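PDB 6BS3: putative ATPase Rv3679 from Mycobacterium tuberculosis H37Rv, which forms one subunit of the heterodimeric BagAB ATPase complex, which hydrolyses ATP and supports resistance to nitric oxide and to elevated glycerol. Local coordinates for residues Arg133-Thr138 against Lys177-Leu182; Asp104-Leu109 against Gly185-Ala190; Gly49-Leu54 against Gln87-Ala92; Val55-Arg60 against Ile159-Pro164. One frame throughout, in Å; residues are numbered along the deposited sequence.

Contact 1 (Arg133-Thr138 against Lys177-Leu182); sequences RDVLLT and KAVSDL
Among the helices that pack beside the nucleotide-binding sheet, helix 130-146 meets helix 175-179 and the turn that follows it, with Val-135 as the central side chain. Its CG2 methyl does most of the touching: it lies 3.8 Å from each of Ala-178 CB, Val-179 CG2 and Leu-182 CD1. This methyl stands anti to the carbonyl carbon of Val-135, while CG1 is anti to the backbone N (chi1 159°); the second branch also reaches Leu-182, CG1 to CD1 being 3.9 Å. Val-135 and Leu-182 thus approach tip to tip, whereas Val-135 and Val-179 cross at about a right angle. Ala-178 suits the place where the backbones come nearest, since its single methyl lets its CA approach that of Val-135 to 6.2 Å. Beside it, Asp-134 contributes only its aliphatic CB.

Leu-182 is brought back toward Val-135 by a type I turn, closed by a bond from Leu-182 N to Val-179 O of 3.0 Å. On the other segment, Thr-138 OG1 bonds back to Asp-134 O at 2.8 Å, and this oxygen takes Thr-138 N from the opposite face of its plane, a usual way for a threonine to satisfy its hydroxyl within a helix. Backbone atoms of Asp-181 bond to the partner protein chain. The whole is apolar packing between helix 130-146 and the helix and turn of 175-182, within the helical layer flanking the sheet of a P-loop NTPase fold.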
loop_
_atom_site.group_PDB
_atom_site.type_symbol
_atom_site.label_atom_id
_atom_site.label_comp_id
_atom_site.label_asym_id
_atom_site.label_seq_id
_atom_site.Cartn_x
_atom_site.Cartn_y
_atom_site.Cartn_z
ATOM N N ARG A 133 -0.683 -20.588 -8.668
ATOM C CA ARG A 133 0.085 -19.855 -7.679
ATOM C C ARG A 133 -0.507 -20.039 -6.283
ATOM O O ARG A 133 0.199 -20.505 -5.397
ATOM C CB ARG A 133 0.128 -18.372 -8.079
ATOM C CG ARG A 133 1.338 -17.605 -7.584
ATOM C CD ARG A 133 1.546 -16.376 -8.447
ATOM N NE ARG A 133 0.399 -15.471 -8.374
ATOM C CZ ARG A 133 -0.169 -14.886 -9.425
ATOM N NH1 ARG A 133 0.303 -15.097 -10.648
ATOM N NH2 ARG A 133 -1.211 -14.088 -9.260
ATOM N N ASP A 134 -1.819 -19.764 -6.112
ATOM C CA ASP A 134 -2.525 -19.903 -4.831
ATOM C C ASP A 134 -2.593 -21.355 -4.325
ATOM O O ASP A 134 -2.552 -21.561 -3.111
ATOM C CB ASP A 134 -3.926 -19.251 -4.896
ATOM C CG ASP A 134 -3.914 -17.743 -5.181
ATOM O OD1 ASP A 134 -2.851 -17.104 -4.990
ATOM O OD2 ASP A 134 -4.964 -17.207 -5.599
ATOM N N VAL A 135 -2.711 -22.352 -5.240
ATOM C CA VAL A 135 -2.714 -23.784 -4.921
ATOM C C VAL A 135 -1.342 -24.159 -4.330
ATOM O O VAL A 135 -1.284 -24.844 -3.313
ATOM C CB VAL A 135 -3.095 -24.668 -6.158
ATOM C CG1 VAL A 135 -2.623 -26.123 -6.006
ATOM C CG2 VAL A 135 -4.590 -24.619 -6.427
ATOM N N LEU A 136 -0.249 -23.698 -4.959
ATOM C CA LEU A 136 1.114 -23.970 -4.505
ATOM C C LEU A 136 1.373 -23.373 -3.127
ATOM O O LEU A 136 1.948 -24.050 -2.284
ATOM C CB LEU A 136 2.161 -23.437 -5.515
ATOM C CG LEU A 136 2.176 -24.091 -6.904
ATOM C CD1 LEU A 136 3.080 -23.328 -7.857
ATOM C CD2 LEU A 136 2.589 -25.549 -6.831
ATOM N N LEU A 137 0.935 -22.115 -2.908
ATOM C CA LEU A 137 1.144 -21.353 -1.679
ATOM C C LEU A 137 0.338 -21.863 -0.502
ATOM O O LEU A 137 0.933 -22.114 0.539
ATOM C CB LEU A 137 0.915 -19.841 -1.886
ATOM C CG LEU A 137 1.821 -19.155 -2.910
ATOM C CD1 LEU A 137 1.274 -17.805 -3.320
ATOM C CD2 LEU A 137 3.249 -19.048 -2.404
ATOM N N THR A 138 -0.987 -22.037 -0.655
ATOM C CA THR A 138 -1.849 -22.538 0.429
ATOM C C THR A 138 -1.523 -24.017 0.717
ATOM O O THR A 138 -1.683 -24.474 1.853
ATOM C CB THR A 138 -3.359 -22.349 0.105
ATOM O OG1 THR A 138 -3.686 -23.105 -1.071
ATOM C CG2 THR A 138 -3.764 -20.881 -0.055
ATOM N N LYS A 177 -12.065 -21.949 -6.317
ATOM C CA LYS A 177 -11.783 -21.151 -7.513
ATOM C C LYS A 177 -10.369 -21.383 -8.062
ATOM O O LYS A 177 -10.209 -21.458 -9.285
ATOM C CB LYS A 177 -12.056 -19.648 -7.307
ATOM C CG LYS A 177 -13.540 -19.275 -7.334
ATOM C CD LYS A 177 -14.190 -19.358 -8.732
ATOM C CE LYS A 177 -15.698 -19.468 -8.652
ATOM N NZ LYS A 177 -16.334 -19.390 -9.996
ATOM N N ALA A 178 -9.356 -21.519 -7.176
ATOM C CA ALA A 178 -7.973 -21.754 -7.589
ATOM C C ALA A 178 -7.797 -23.082 -8.358
ATOM O O ALA A 178 -7.118 -23.111 -9.386
ATOM C CB ALA A 178 -7.040 -21.700 -6.385
ATOM N N VAL A 179 -8.430 -24.156 -7.874
ATOM C CA VAL A 179 -8.359 -25.507 -8.439
ATOM C C VAL A 179 -9.140 -25.616 -9.772
ATOM O O VAL A 179 -8.767 -26.425 -10.622
ATOM C CB VAL A 179 -8.798 -26.544 -7.361
ATOM C CG1 VAL A 179 -9.019 -27.931 -7.937
ATOM C CG2 VAL A 179 -7.783 -26.612 -6.226
ATOM N N SER A 180 -10.178 -24.773 -9.974
ATOM C CA SER A 180 -11.040 -24.754 -11.173
ATOM C C SER A 180 -10.300 -24.573 -12.512
ATOM O O SER A 180 -10.814 -24.981 -13.548
ATOM C CB SER A 180 -12.134 -23.695 -11.036
ATOM O OG SER A 180 -11.669 -22.391 -11.350
ATOM N N ASP A 181 -9.118 -23.953 -12.485
ATOM C CA ASP A 181 -8.310 -23.679 -13.674
ATOM C C ASP A 181 -7.108 -24.619 -13.782
ATOM O O ASP A 181 -6.186 -24.371 -14.569
ATOM C CB ASP A 181 -7.884 -22.196 -13.701
ATOM C CG ASP A 181 -9.063 -21.240 -13.695
ATOM O OD1 ASP A 181 -9.619 -20.974 -14.787
ATOM O OD2 ASP A 181 -9.441 -20.769 -12.595
ATOM N N LEU A 182 -7.131 -25.708 -12.996
ATOM C CA LEU A 182 -6.093 -26.734 -13.013
ATOM C C LEU A 182 -6.625 -28.005 -13.684
ATOM O O LEU A 182 -7.844 -28.178 -13.801
ATOM C CB LEU A 182 -5.579 -27.048 -11.598
ATOM C CG LEU A 182 -4.849 -25.947 -10.811
ATOM C CD1 LEU A 182 -4.159 -26.549 -9.620
ATOM C CD2 LEU A 182 -3.807 -25.216 -11.666
#

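Contact 2 (Asp104-Leu109 against Gly185-Ala190); sequences DMFYNL and GGPVHA
The carbonyl oxygen of Pro-187, whose ring leans on Phe-106, accepts the amide of Ala-190, O to N 3.2 Å, and this bond belongs to the first turn of the chain entering helix 188-200. Across the contact the touching is by van der Waals contact, mostly of apolar carbons. Pro-187 CG is the atom that touches most: it sits 3.5 Å from Phe-106 O and 3.7 Å from Phe-106 CB, and is about as near to CD1 of the ring. The two side chains slide past each other in opposite directions, and the phenyl ring is met obliquely. Beyond the proline, Phe-106 CD1 reaches Val-188 N at 4.0 Å.

The arrangement sets the C-terminal part of helix 95-107 against the start of helix 188-200. Proline suits such a start because it lacks an N-H, and nitrogens of the first helical turn have no acceptor within the helix to bond to; Gly-186, just before it, takes a positive phi (74°) that glycine accepts readily.

Tyr-107 extends its side chain toward the same turn, OH lying 3.7 Å from Val-188 CG1. That methyl stands between the backbone N and the carbonyl carbon of its own residue (chi1 55°), which turns it toward the phenol. The ring of Phe-106 also meets that of Tyr-102, with the planes about 30° apart, while Tyr-107 also packs on a polar side chain of the partner protein chain.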
loop_
_atom_site.group_PDB
_atom_site.type_symbol
_atom_site.label_atom_id
_atom_site.label_comp_id
_atom_site.label_asym_id
_atom_site.label_seq_id
_atom_site.Cartn_x
_atom_site.Cartn_y
_atom_site.Cartn_z
ATOM N N ASP A 104 7.660 -32.475 -9.539
ATOM C CA ASP A 104 8.430 -33.659 -9.178
ATOM C C ASP A 104 7.690 -34.604 -8.218
ATOM O O ASP A 104 7.684 -35.805 -8.464
ATOM C CB ASP A 104 9.816 -33.266 -8.634
ATOM C CG ASP A 104 10.748 -34.430 -8.353
ATOM O OD1 ASP A 104 10.981 -35.252 -9.282
ATOM O OD2 ASP A 104 11.257 -34.517 -7.212
ATOM N N MET A 105 7.070 -34.082 -7.145
ATOM C CA MET A 105 6.372 -34.915 -6.158
ATOM C C MET A 105 5.028 -35.481 -6.654
ATOM O O MET A 105 4.717 -36.631 -6.351
ATOM C CB MET A 105 6.200 -34.154 -4.824
ATOM C CG MET A 105 5.907 -35.042 -3.613
ATOM S SD MET A 105 7.336 -36.021 -3.042
ATOM C CE MET A 105 6.584 -36.967 -1.675
ATOM N N PHE A 106 4.249 -34.697 -7.415
ATOM C CA PHE A 106 2.907 -35.094 -7.856
ATOM C C PHE A 106 2.795 -35.654 -9.272
ATOM O O PHE A 106 1.823 -36.359 -9.558
ATOM C CB PHE A 106 1.937 -33.907 -7.697
ATOM C CG PHE A 106 1.466 -33.595 -6.291
ATOM C CD1 PHE A 106 0.243 -32.974 -6.074
ATOM C CD2 PHE A 106 2.248 -33.918 -5.184
ATOM C CE1 PHE A 106 -0.194 -32.688 -4.778
ATOM C CE2 PHE A 106 1.805 -33.644 -3.889
ATOM C CZ PHE A 106 0.589 -33.027 -3.696
ATOM N N TYR A 107 3.739 -35.317 -10.165
ATOM C CA TYR A 107 3.693 -35.747 -11.567
ATOM C C TYR A 107 5.001 -36.386 -12.053
ATOM O O TYR A 107 5.067 -36.828 -13.207
ATOM C CB TYR A 107 3.345 -34.546 -12.467
ATOM C CG TYR A 107 1.967 -33.962 -12.252
ATOM C CD1 TYR A 107 0.863 -34.467 -12.931
ATOM C CD2 TYR A 107 1.770 -32.889 -11.388
ATOM C CE1 TYR A 107 -0.405 -33.915 -12.759
ATOM C CE2 TYR A 107 0.504 -32.343 -11.192
ATOM C CZ TYR A 107 -0.579 -32.851 -11.891
ATOM O OH TYR A 107 -1.830 -32.315 -11.712
ATOM N N ASN A 108 6.038 -36.426 -11.182
ATOM C CA ASN A 108 7.381 -36.948 -11.482
ATOM C C ASN A 108 7.998 -36.265 -12.747
ATOM O O ASN A 108 8.651 -36.920 -13.575
ATOM C CB ASN A 108 7.395 -38.498 -11.548
ATOM C CG ASN A 108 8.768 -39.119 -11.382
ATOM O OD1 ASN A 108 9.568 -38.729 -10.523
ATOM N ND2 ASN A 108 9.067 -40.109 -12.210
ATOM N N LEU A 109 7.762 -34.927 -12.876
ATOM C CA LEU A 109 8.222 -34.078 -13.978
ATOM C C LEU A 109 9.351 -33.140 -13.522
ATOM O O LEU A 109 9.438 -31.987 -13.964
ATOM C CB LEU A 109 7.044 -33.274 -14.587
ATOM C CG LEU A 109 6.074 -34.019 -15.509
ATOM C CD1 LEU A 109 4.755 -33.274 -15.620
ATOM C CD2 LEU A 109 6.664 -34.211 -16.897
ATOM N N GLY A 185 -8.554 -34.358 -12.331
ATOM C CA GLY A 185 -8.010 -35.602 -11.798
ATOM C C GLY A 185 -6.667 -35.403 -11.127
ATOM O O GLY A 185 -6.336 -34.292 -10.700
ATOM N N GLY A 186 -5.902 -36.484 -11.038
ATOM C CA GLY A 186 -4.577 -36.476 -10.430
ATOM C C GLY A 186 -4.577 -36.377 -8.914
ATOM O O GLY A 186 -5.596 -36.664 -8.274
ATOM N N PRO A 187 -3.439 -35.967 -8.302
ATOM C CA PRO A 187 -3.375 -35.906 -6.829
ATOM C C PRO A 187 -3.752 -34.561 -6.188
ATOM O O PRO A 187 -4.150 -34.546 -5.022
ATOM C CB PRO A 187 -1.922 -36.289 -6.533
ATOM C CG PRO A 187 -1.154 -35.939 -7.800
ATOM C CD PRO A 187 -2.133 -35.619 -8.902
ATOM N N VAL A 188 -3.614 -33.446 -6.942
ATOM C CA VAL A 188 -3.907 -32.064 -6.534
ATOM C C VAL A 188 -5.353 -31.891 -6.010
ATOM O O VAL A 188 -5.548 -31.241 -4.976
ATOM C CB VAL A 188 -3.547 -31.047 -7.664
ATOM C CG1 VAL A 188 -4.235 -31.381 -8.992
ATOM C CG2 VAL A 188 -3.814 -29.601 -7.246
ATOM N N HIS A 189 -6.345 -32.489 -6.710
ATOM C CA HIS A 189 -7.771 -32.428 -6.371
ATOM C C HIS A 189 -8.104 -33.117 -5.038
ATOM O O HIS A 189 -9.087 -32.749 -4.391
ATOM C CB HIS A 189 -8.629 -32.964 -7.531
ATOM C CG HIS A 189 -8.712 -32.027 -8.702
ATOM N ND1 HIS A 189 -9.875 -31.329 -8.990
ATOM C CD2 HIS A 189 -7.762 -31.679 -9.603
ATOM C CE1 HIS A 189 -9.603 -30.602 -10.062
ATOM N NE2 HIS A 189 -8.341 -30.768 -10.459
ATOM N N ALA A 190 -7.268 -34.088 -4.613
ATOM C CA ALA A 190 -7.424 -34.798 -3.339
ATOM C C ALA A 190 -6.842 -33.966 -2.184
ATOM O O ALA A 190 -7.456 -33.896 -1.114
ATOM C CB ALA A 190 -6.741 -36.157 -3.408
#

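Contact 3 (Gly49-Leu54 against Gln87-Ala92); sequences GRKVLL and QVNALA
Five backbone hydrogen bonds pair residues 50-54 with residues 87-91 as parallel strands. Val-52 is gripped twice, its N giving to Gln-87 O at 2.8 Å and its O taking Asn-89 N at 2.8 Å; Leu-54 repeats the pattern with Asn-89 O and Leu-91 N, and Gln-87 N bonds to Arg-50 O at the start. CA-H...O contacts run between these bonds, such as Val-88 CA to Val-52 O at 3.3 Å.

Polar side chains gather on the face carrying Lys-51 and Asn-89. Gln-87 NE2 gives to Asn-89 OD1 at 2.8 Å and 162°, the donor tilted from the asparagine carbonyl plane. An extended glutamine chain brings its amide there, while Asn-89 ND2 bonds to Tyr-156 OH. Lys-51 runs alongside Gln-87, its aliphatic CE 4.2 Å from NE2.

Apolar contacts complete the pairing. The Leu-53 side chain crosses that of Asn-89 at about a right angle, CD1 lying 3.6 Å from Asn-89 CB, and also meets Leu-91 CB. On the other face Leu-54 CB lies 4.1 Å from Val-88 CG1; here beta-branched Val-52 and Val-88, well suited to strands, pack under helix 34-46. Inner parallel strands with apolar residues beneath the P-loop helix are typical of the P-loop NTPase fold.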
loop_
_atom_site.group_PDB
_atom_site.type_symbol
_atom_site.label_atom_id
_atom_site.label_comp_id
_atom_site.label_asym_id
_atom_site.label_seq_id
_atom_site.Cartn_x
_atom_site.Cartn_y
_atom_site.Cartn_z
ATOM N N GLY A 49 9.754 -21.586 25.261
ATOM C CA GLY A 49 10.298 -22.783 24.615
ATOM C C GLY A 49 9.450 -23.379 23.500
ATOM O O GLY A 49 9.490 -24.592 23.287
ATOM N N ARG A 50 8.673 -22.544 22.790
ATOM C CA ARG A 50 7.825 -22.973 21.672
ATOM C C ARG A 50 8.525 -22.711 20.321
ATOM O O ARG A 50 9.494 -21.957 20.269
ATOM C CB ARG A 50 6.437 -22.305 21.728
ATOM C CG ARG A 50 5.737 -22.465 23.093
ATOM C CD ARG A 50 4.261 -22.779 22.976
ATOM N NE ARG A 50 3.550 -21.790 22.167
ATOM C CZ ARG A 50 2.325 -21.957 21.679
ATOM N NH1 ARG A 50 1.653 -23.074 21.920
ATOM N NH2 ARG A 50 1.766 -21.010 20.940
ATOM N N LYS A 51 8.085 -23.382 19.262
ATOM C CA LYS A 51 8.683 -23.228 17.932
ATOM C C LYS A 51 7.616 -22.745 16.968
ATOM O O LYS A 51 6.654 -23.468 16.723
ATOM C CB LYS A 51 9.321 -24.545 17.445
ATOM C CG LYS A 51 10.184 -24.373 16.192
ATOM C CD LYS A 51 10.520 -25.702 15.532
ATOM C CE LYS A 51 11.665 -26.424 16.184
ATOM N NZ LYS A 51 12.187 -27.493 15.295
ATOM N N VAL A 52 7.781 -21.517 16.439
ATOM C CA VAL A 52 6.818 -20.907 15.518
ATOM C C VAL A 52 7.446 -20.639 14.135
ATOM O O VAL A 52 8.602 -20.217 14.048
ATOM C CB VAL A 52 6.165 -19.646 16.160
ATOM C CG1 VAL A 52 5.319 -18.859 15.157
ATOM C CG2 VAL A 52 5.320 -20.028 17.381
ATOM N N LEU A 53 6.682 -20.912 13.061
ATOM C CA LEU A 53 7.119 -20.632 11.699
ATOM C C LEU A 53 6.458 -19.350 11.170
ATOM O O LEU A 53 5.229 -19.235 11.182
ATOM C CB LEU A 53 6.876 -21.829 10.744
ATOM C CG LEU A 53 7.421 -21.669 9.304
ATOM C CD1 LEU A 53 8.954 -21.659 9.269
ATOM C CD2 LEU A 53 6.907 -22.755 8.413
ATOM N N LEU A 54 7.280 -18.386 10.715
ATOM C CA LEU A 54 6.828 -17.126 10.105
ATOM C C LEU A 54 6.954 -17.284 8.569
ATOM O O LEU A 54 8.058 -17.470 8.045
ATOM C CB LEU A 54 7.667 -15.936 10.639
ATOM C CG LEU A 54 7.390 -14.547 10.053
ATOM C CD1 LEU A 54 5.918 -14.086 10.324
ATOM C CD2 LEU A 54 8.428 -13.549 10.525
ATOM N N GLN A 87 11.580 -20.182 19.814
ATOM C CA GLN A 87 12.226 -20.041 18.531
ATOM C C GLN A 87 11.255 -19.676 17.431
ATOM O O GLN A 87 10.188 -20.273 17.299
ATOM C CB GLN A 87 12.949 -21.354 18.206
ATOM C CG GLN A 87 13.527 -21.468 16.810
ATOM C CD GLN A 87 14.338 -22.725 16.677
ATOM O OE1 GLN A 87 14.964 -23.190 17.627
ATOM N NE2 GLN A 87 14.364 -23.289 15.490
ATOM N N VAL A 88 11.664 -18.709 16.613
ATOM C CA VAL A 88 10.940 -18.308 15.421
ATOM C C VAL A 88 11.785 -18.675 14.188
ATOM O O VAL A 88 12.898 -18.187 14.037
ATOM C CB VAL A 88 10.505 -16.818 15.417
ATOM C CG1 VAL A 88 9.774 -16.467 14.123
ATOM C CG2 VAL A 88 9.640 -16.494 16.636
ATOM N N ASN A 89 11.243 -19.548 13.334
ATOM C CA ASN A 89 11.824 -19.931 12.048
ATOM C C ASN A 89 11.164 -19.095 10.956
ATOM O O ASN A 89 10.009 -18.697 11.110
ATOM C CB ASN A 89 11.594 -21.416 11.759
ATOM C CG ASN A 89 12.565 -22.340 12.421
ATOM O OD1 ASN A 89 13.399 -21.920 13.208
ATOM N ND2 ASN A 89 12.481 -23.629 12.106
ATOM N N ALA A 90 11.881 -18.852 9.839
ATOM C CA ALA A 90 11.351 -18.080 8.713
ATOM C C ALA A 90 11.252 -18.904 7.453
ATOM O O ALA A 90 12.167 -19.667 7.139
ATOM C CB ALA A 90 12.213 -16.837 8.453
ATOM N N LEU A 91 10.165 -18.731 6.707
ATOM C CA LEU A 91 10.036 -19.370 5.401
ATOM C C LEU A 91 9.581 -18.372 4.320
ATOM O O LEU A 91 8.408 -18.021 4.257
ATOM C CB LEU A 91 9.194 -20.669 5.380
ATOM C CG LEU A 91 9.101 -21.352 3.972
ATOM C CD1 LEU A 91 10.467 -21.937 3.490
ATOM C CD2 LEU A 91 8.007 -22.402 3.943
ATOM N N ALA A 92 10.520 -17.904 3.489
ATOM C CA ALA A 92 10.186 -17.025 2.358
ATOM C C ALA A 92 9.886 -18.006 1.216
ATOM O O ALA A 92 10.816 -18.642 0.701
ATOM C CB ALA A 92 11.374 -16.126 2.006
#

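Contact 4 (Val55-Arg60 against Ile159-Pro164); sequences VEVEGR and IVVDAP
Val-55 joins the strands directly: its N gives to Val-160 O at 2.8 Å and its O accepts Asp-162 N at 2.8 Å. Two residues on, the strands have parted, and a water accepts from Val-57 N at 2.8 Å; its approach to Asp-162 O is unusually short, which leaves that half of the bridge less certain. On the face that carries Val-55 and Val-161, Val-55 CB lies 4.0 Å from Val-161 CG2. Val-55 CG2 also meets Ile-159 CG2 at 3.7 Å, and Val-57 crosses both Val-161 and Pro-164 at about right angles, CG2 lying 3.8 Å from Pro-164 CD. Glu-58 OE2 comes within 3.4 Å of Pro-164 CA.

Both segments leave the C-terminal ends of parallel strands, where P-loop ATPases place their nucleotide; by sequence they probably correspond to the two switch loops of the ArsA/Get3 family. Asp-162, with CG anti to its backbone N (chi1 171°), faces the P-loop, where OD2 bonds to Ser-35 OG, and its side chain is about 4 Å from the bound magnesium ion at nearest atoms.

In the next shell Arg-60 NH1 forms a salt bridge with Glu-58 OE1, steadying that carboxylate. Glu-56 takes the amides of Gly-62 and Ile-63, and Ile-141 of helix 130-146 covers Val-57 and Val-161.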
loop_
_atom_site.group_PDB
_atom_site.type_symbol
_atom_site.label_atom_id
_atom_site.label_comp_id
_atom_site.label_asym_id
_atom_site.label_seq_id
_atom_site.Cartn_x
_atom_site.Cartn_y
_atom_site.Cartn_z
ATOM N N VAL A 55 5.812 -17.242 7.863
ATOM C CA VAL A 55 5.709 -17.485 6.412
ATOM C C VAL A 55 5.324 -16.243 5.598
ATOM O O VAL A 55 4.378 -15.549 5.962
ATOM C CB VAL A 55 4.696 -18.639 6.149
ATOM C CG1 VAL A 55 4.574 -18.970 4.654
ATOM C CG2 VAL A 55 5.033 -19.893 6.956
ATOM N N GLU A 56 6.029 -15.978 4.485
ATOM C CA GLU A 56 5.624 -14.919 3.548
ATOM C C GLU A 56 5.389 -15.564 2.168
ATOM O O GLU A 56 6.053 -16.542 1.837
ATOM C CB GLU A 56 6.555 -13.709 3.533
ATOM C CG GLU A 56 7.904 -13.963 2.883
ATOM C CD GLU A 56 8.701 -12.689 2.791
ATOM O OE1 GLU A 56 9.839 -12.673 3.303
ATOM O OE2 GLU A 56 8.178 -11.693 2.241
ATOM N N VAL A 57 4.389 -15.089 1.408
ATOM C CA VAL A 57 3.938 -15.781 0.184
ATOM C C VAL A 57 4.032 -14.970 -1.149
ATOM O O VAL A 57 3.668 -15.514 -2.195
ATOM C CB VAL A 57 2.473 -16.278 0.412
ATOM C CG1 VAL A 57 2.349 -17.163 1.658
ATOM C CG2 VAL A 57 1.492 -15.113 0.490
ATOM N N GLU A 58 4.521 -13.710 -1.130
ATOM C CA GLU A 58 4.487 -12.891 -2.349
ATOM C C GLU A 58 5.836 -12.706 -3.063
ATOM O O GLU A 58 5.903 -11.982 -4.053
ATOM C CB GLU A 58 3.822 -11.530 -2.066
ATOM C CG GLU A 58 2.418 -11.664 -1.480
ATOM C CD GLU A 58 1.615 -10.391 -1.313
ATOM O OE1 GLU A 58 2.168 -9.388 -0.812
ATOM O OE2 GLU A 58 0.423 -10.398 -1.694
ATOM N N GLY A 59 6.878 -13.357 -2.568
ATOM C CA GLY A 59 8.224 -13.277 -3.137
ATOM C C GLY A 59 8.894 -11.934 -2.928
ATOM O O GLY A 59 9.907 -11.648 -3.557
ATOM N N ARG A 60 8.342 -11.108 -2.039
ATOM C CA ARG A 60 8.811 -9.758 -1.744
ATOM C C ARG A 60 10.005 -9.682 -0.771
ATOM O O ARG A 60 10.549 -8.590 -0.578
ATOM C CB ARG A 60 7.630 -8.923 -1.231
ATOM C CG ARG A 60 6.603 -8.649 -2.338
ATOM C CD ARG A 60 5.304 -8.091 -1.800
ATOM N NE ARG A 60 5.471 -6.724 -1.304
ATOM C CZ ARG A 60 4.693 -6.153 -0.390
ATOM N NH1 ARG A 60 3.675 -6.824 0.141
ATOM N NH2 ARG A 60 4.926 -4.909 0.006
ATOM N N ILE A 159 1.931 -21.568 13.114
ATOM C CA ILE A 159 2.371 -21.019 11.831
ATOM C C ILE A 159 1.731 -19.638 11.719
ATOM O O ILE A 159 0.516 -19.495 11.888
ATOM C CB ILE A 159 1.961 -21.915 10.615
ATOM C CG1 ILE A 159 2.337 -23.426 10.816
ATOM C CG2 ILE A 159 2.489 -21.353 9.275
ATOM C CD1 ILE A 159 3.746 -23.802 10.866
ATOM N N VAL A 160 2.551 -18.625 11.449
ATOM C CA VAL A 160 2.064 -17.258 11.264
ATOM C C VAL A 160 2.363 -16.869 9.819
ATOM O O VAL A 160 3.511 -16.932 9.377
ATOM C CB VAL A 160 2.598 -16.229 12.309
ATOM C CG1 VAL A 160 1.980 -14.843 12.076
ATOM C CG2 VAL A 160 2.338 -16.710 13.754
ATOM N N VAL A 161 1.314 -16.555 9.066
ATOM C CA VAL A 161 1.464 -16.159 7.680
ATOM C C VAL A 161 1.287 -14.645 7.555
ATOM O O VAL A 161 0.266 -14.095 7.994
ATOM C CB VAL A 161 0.542 -16.970 6.711
ATOM C CG1 VAL A 161 0.781 -16.590 5.251
ATOM C CG2 VAL A 161 0.737 -18.472 6.899
ATOM N N ASP A 162 2.331 -13.971 7.000
ATOM C CA ASP A 162 2.327 -12.572 6.589
ATOM C C ASP A 162 1.628 -12.754 5.216
ATOM O O ASP A 162 2.240 -13.153 4.225
ATOM C CB ASP A 162 3.768 -12.058 6.489
ATOM C CG ASP A 162 4.013 -10.689 5.879
ATOM O OD1 ASP A 162 3.032 -9.998 5.535
ATOM O OD2 ASP A 162 5.183 -10.321 5.725
ATOM N N ALA A 163 0.299 -12.631 5.237
ATOM C CA ALA A 163 -0.595 -12.957 4.125
ATOM C C ALA A 163 -0.788 -11.841 3.071
ATOM O O ALA A 163 -0.475 -10.684 3.349
ATOM C CB ALA A 163 -1.948 -13.392 4.700
ATOM N N PRO A 164 -1.371 -12.144 1.883
ATOM C CA PRO A 164 -1.696 -11.077 0.934
ATOM C C PRO A 164 -2.636 -9.996 1.554
ATOM O O PRO A 164 -3.289 -10.247 2.582
ATOM C CB PRO A 164 -2.373 -11.845 -0.215
ATOM C CG PRO A 164 -1.843 -13.215 -0.125
ATOM C CD PRO A 164 -1.828 -13.448 1.354
HETATM O O HOH W 1 3.205 -12.605 1.938
#

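Overall arrangement
From the N terminus, strand 51-56 serves two contacts in turn. Contact 3 pairs its first part with strand 86-92, closing a loop of 32 residues. Contact 4 opens on the next residues of the same strand, before contact 3 has closed, and closes only at strand 158-162, so the two cross and together line up three neighbouring strands of one sheet. Contacts 2 and 1 open once contact 3 has closed, and both cross contact 4. Contact 1 lies wholly within the span of contact 2 and touches it where Val-135 and Leu-182 meet Val-188. Helix 130-146 links these outer helices to the sheet, Leu-137 packing on Val-57 between contacts 1 and 4.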